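Local coordinates for protein putative NADP oxidoreductase BF3122 (PDB 3D1L) that is a putative NADP-dependent oxidoreductase, probably binding the dinucleotide through an N-terminal Rossmann-type domain, though its substrate is not known, at residues D78-V89 with I105-V114. Numbering follows the deposited sequence. Where two conformers were deposited one is given.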
# COMPACT_ATOMS: atom_id res chain seq x y z
N ASP B 78 -3.81 -26.68 -6.73
CA ASP B 78 -4.73 -27.81 -6.87
C ASP B 78 -4.25 -28.79 -7.97
O ASP B 78 -4.11 -30.00 -7.73
CB ASP B 78 -6.17 -27.33 -7.16
CG ASP B 78 -6.70 -26.35 -6.10
OD1 ASP B 78 -7.79 -26.62 -5.55
OD2 ASP B 78 -6.05 -25.31 -5.84
N SER B 79 -3.98 -28.26 -9.17
CA SER B 79 -3.55 -29.07 -10.33
C SER B 79 -2.34 -30.00 -10.08
O SER B 79 -2.15 -31.00 -10.78
CB SER B 79 -3.29 -28.17 -11.54
N ALA B 80 -1.53 -29.66 -9.08
CA ALA B 80 -0.41 -30.51 -8.69
C ALA B 80 -0.77 -31.48 -7.54
O ALA B 80 -0.16 -32.54 -7.39
CB ALA B 80 0.81 -29.66 -8.33
N PHE B 81 -1.79 -31.13 -6.75
CA PHE B 81 -2.26 -31.97 -5.64
C PHE B 81 -2.60 -33.39 -6.09
O PHE B 81 -1.86 -34.29 -5.77
CB PHE B 81 -3.44 -31.32 -4.90
CG PHE B 81 -3.22 -31.17 -3.42
CD1 PHE B 81 -3.36 -32.26 -2.56
CD2 PHE B 81 -2.85 -29.93 -2.88
CE1 PHE B 81 -3.13 -32.12 -1.18
CE2 PHE B 81 -2.62 -29.77 -1.50
CZ PHE B 81 -2.76 -30.87 -0.65
N ALA B 82 -3.71 -33.58 -6.81
CA ALA B 82 -4.15 -34.93 -7.24
C ALA B 82 -3.04 -35.70 -7.88
O ALA B 82 -2.71 -36.81 -7.46
CB ALA B 82 -5.29 -34.83 -8.23
N GLU B 83 -2.52 -35.10 -8.94
CA GLU B 83 -1.38 -35.58 -9.70
C GLU B 83 -0.33 -36.17 -8.78
O GLU B 83 0.24 -37.23 -9.08
CB GLU B 83 -0.79 -34.40 -10.50
CG GLU B 83 0.46 -34.77 -11.31
CD GLU B 83 1.12 -33.59 -12.03
OE1 GLU B 83 0.41 -32.61 -12.39
OE2 GLU B 83 2.35 -33.66 -12.25
N LEU B 84 -0.11 -35.50 -7.66
CA LEU B 84 1.07 -35.76 -6.84
C LEU B 84 0.78 -36.30 -5.44
O LEU B 84 1.70 -36.61 -4.69
CB LEU B 84 1.93 -34.48 -6.76
CG LEU B 84 2.32 -33.75 -8.06
CD1 LEU B 84 3.19 -32.53 -7.73
CD2 LEU B 84 3.01 -34.65 -9.11
N LEU B 85 -0.50 -36.45 -5.13
CA LEU B 85 -0.95 -36.82 -3.80
C LEU B 85 -0.37 -38.14 -3.33
O LEU B 85 0.16 -38.19 -2.24
CB LEU B 85 -2.47 -36.85 -3.73
CG LEU B 85 -3.10 -37.06 -2.34
CD1 LEU B 85 -2.45 -36.17 -1.29
CD2 LEU B 85 -4.61 -36.82 -2.36
N GLN B 86 -0.48 -39.19 -4.15
CA GLN B 86 -0.04 -40.52 -3.74
C GLN B 86 1.49 -40.66 -3.76
O GLN B 86 2.05 -41.45 -2.99
CB GLN B 86 -0.73 -41.61 -4.55
CG GLN B 86 -2.18 -41.86 -4.13
CD GLN B 86 -3.12 -40.73 -4.52
OE1 GLN B 86 -3.43 -40.53 -5.69
NE2 GLN B 86 -3.57 -39.98 -3.52
N GLY B 87 2.13 -39.89 -4.64
CA GLY B 87 3.58 -39.76 -4.69
C GLY B 87 4.08 -39.05 -3.44
O GLY B 87 5.21 -39.28 -2.99
N ILE B 88 3.24 -38.19 -2.87
CA ILE B 88 3.54 -37.55 -1.58
C ILE B 88 3.37 -38.52 -0.41
O ILE B 88 4.17 -38.51 0.53
CB ILE B 88 2.69 -36.28 -1.32
CG1 ILE B 88 3.02 -35.16 -2.33
CG2 ILE B 88 2.83 -35.82 0.18
CD1 ILE B 88 1.85 -34.23 -2.65
N VAL B 89 2.32 -39.35 -0.46
CA VAL B 89 1.94 -40.14 0.72
C VAL B 89 2.50 -41.57 0.90
O VAL B 89 2.55 -42.04 2.04
CB VAL B 89 0.39 -40.14 0.98
CG1 VAL B 89 -0.15 -38.71 0.93
CG2 VAL B 89 -0.37 -41.07 0.00
N ILE B 105 -8.65 -24.78 0.75
CA ILE B 105 -8.73 -26.22 0.49
C ILE B 105 -9.16 -26.90 1.79
O ILE B 105 -8.54 -26.68 2.83
CB ILE B 105 -7.38 -26.80 0.02
CG1 ILE B 105 -6.98 -26.24 -1.34
CG2 ILE B 105 -7.42 -28.32 -0.06
CD1 ILE B 105 -5.57 -26.75 -1.77
N PRO B 106 -10.21 -27.74 1.73
CA PRO B 106 -10.66 -28.40 2.96
C PRO B 106 -9.62 -29.37 3.49
O PRO B 106 -8.83 -29.91 2.70
CB PRO B 106 -11.92 -29.15 2.52
CG PRO B 106 -11.85 -29.24 1.07
CD PRO B 106 -11.01 -28.13 0.55
N MSE B 107 -9.61 -29.60 4.80
CA MSE B 107 -8.71 -30.61 5.38
C MSE B 107 -8.98 -32.00 4.83
O MSE B 107 -8.06 -32.82 4.76
CB MSE B 107 -8.85 -30.65 6.89
CG MSE B 107 -7.87 -31.58 7.58
SE MSE B 107 -8.06 -31.56 9.51
CE MSE B 107 -9.75 -32.47 9.70
N ASN B 108 -10.23 -32.26 4.43
CA ASN B 108 -10.67 -33.61 4.03
C ASN B 108 -9.99 -34.16 2.78
O ASN B 108 -10.14 -35.34 2.48
CB ASN B 108 -12.21 -33.72 3.92
CG ASN B 108 -12.79 -32.85 2.79
OD1 ASN B 108 -12.11 -32.50 1.82
ND2 ASN B 108 -14.07 -32.49 2.92
N VAL B 109 -9.25 -33.33 2.05
CA VAL B 109 -8.44 -33.85 0.95
C VAL B 109 -7.65 -35.08 1.39
O VAL B 109 -7.62 -36.09 0.69
CB VAL B 109 -7.49 -32.79 0.32
CG1 VAL B 109 -8.30 -31.76 -0.29
CG2 VAL B 109 -6.53 -32.16 1.35
N TRP B 110 -7.05 -35.00 2.58
CA TRP B 110 -6.21 -36.08 3.09
C TRP B 110 -6.92 -37.33 3.56
O TRP B 110 -6.27 -38.37 3.71
CB TRP B 110 -5.40 -35.56 4.26
CG TRP B 110 -4.50 -34.43 3.94
CD1 TRP B 110 -4.60 -33.13 4.37
CD2 TRP B 110 -3.32 -34.49 3.13
NE1 TRP B 110 -3.56 -32.38 3.88
CE2 TRP B 110 -2.76 -33.19 3.12
CE3 TRP B 110 -2.68 -35.51 2.42
CZ2 TRP B 110 -1.59 -32.89 2.41
CZ3 TRP B 110 -1.52 -35.20 1.71
CH2 TRP B 110 -0.99 -33.90 1.72
N GLU B 111 -8.21 -37.23 3.87
CA GLU B 111 -8.88 -38.32 4.59
C GLU B 111 -9.03 -39.57 3.73
O GLU B 111 -9.42 -39.50 2.55
CB GLU B 111 -10.20 -37.86 5.21
CG GLU B 111 -11.48 -38.07 4.40
CD GLU B 111 -12.73 -37.91 5.25
OE1 GLU B 111 -12.93 -38.75 6.15
OE2 GLU B 111 -13.51 -36.95 5.02
N GLY B 112 -8.69 -40.71 4.31
CA GLY B 112 -8.64 -41.96 3.56
C GLY B 112 -7.27 -42.21 2.95
O GLY B 112 -6.93 -43.35 2.62
N HIS B 113 -6.47 -41.14 2.79
CA HIS B 113 -5.13 -41.26 2.20
C HIS B 113 -4.02 -41.49 3.22
O HIS B 113 -3.09 -42.24 2.96
CB HIS B 113 -4.82 -40.05 1.31
CG HIS B 113 -5.72 -39.94 0.12
ND1 HIS B 113 -6.63 -38.92 -0.04
CD2 HIS B 113 -5.87 -40.74 -0.96
CE1 HIS B 113 -7.30 -39.09 -1.17
NE2 HIS B 113 -6.85 -40.19 -1.75
N VAL B 114 -4.11 -40.82 4.37
CA VAL B 114 -3.13 -40.98 5.45
C VAL B 114 -3.78 -40.97 6.82
O VAL B 114 -4.83 -40.36 7.02
CB VAL B 114 -2.02 -39.88 5.44
CG1 VAL B 114 -0.96 -40.18 4.39
CG2 VAL B 114 -2.61 -38.50 5.28
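Phe81 turns the edge of its ring onto a face of the Trp110 indole, an offset edge-to-face pair with the two planes at 62° and the Phe81 ring centroid 5.5 Å from that of the Trp110 six-membered ring. CE1 hangs over the rim of the indole, and the closest approach is Phe81 CZ to Trp110 CZ2 at 3.8 Å. Val109 CG2 lies over the rim of the same indole face and also touches Phe81 CE1, while Ile105 CD1 meets Phe81 CE2.

One turn further along the helix, Leu85 splits its two methyls between two rings. With CG anti to the backbone N (chi1 -173°), CD1 presses on Trp110 CZ3, a close 3.3 Å, and CD2 sits over the face of the His113 imidazole, a CH-pi contact 3.8 Å from the ring centroid. That imidazole is held by its own segment: His113 ND1 donates to Val109 O across 3.1 Å, a somewhat bent bond, with the carbonyl oxygen near the ring plane. The bond should limit rotation of the ring and keep its face toward Leu85. At the helix end Val89 CG1 reaches the indole edge, and Val89 CB packs on Val114 CG1 at 3.7 Å. No hydrogen bond crosses between the segments; apolar and aromatic packing dominates.

Here the connection between strands 97-100 and 117-122, with its 3-10 turn 107-110, packs against helix 78-89 of the Rossmann-type domain. Beneath them lies the sheet: Phe81 and Trp110 both rest on Val74 of strand 71-74, and Trp110 also covers Met98 and meets the His100 ring on strand 97-100.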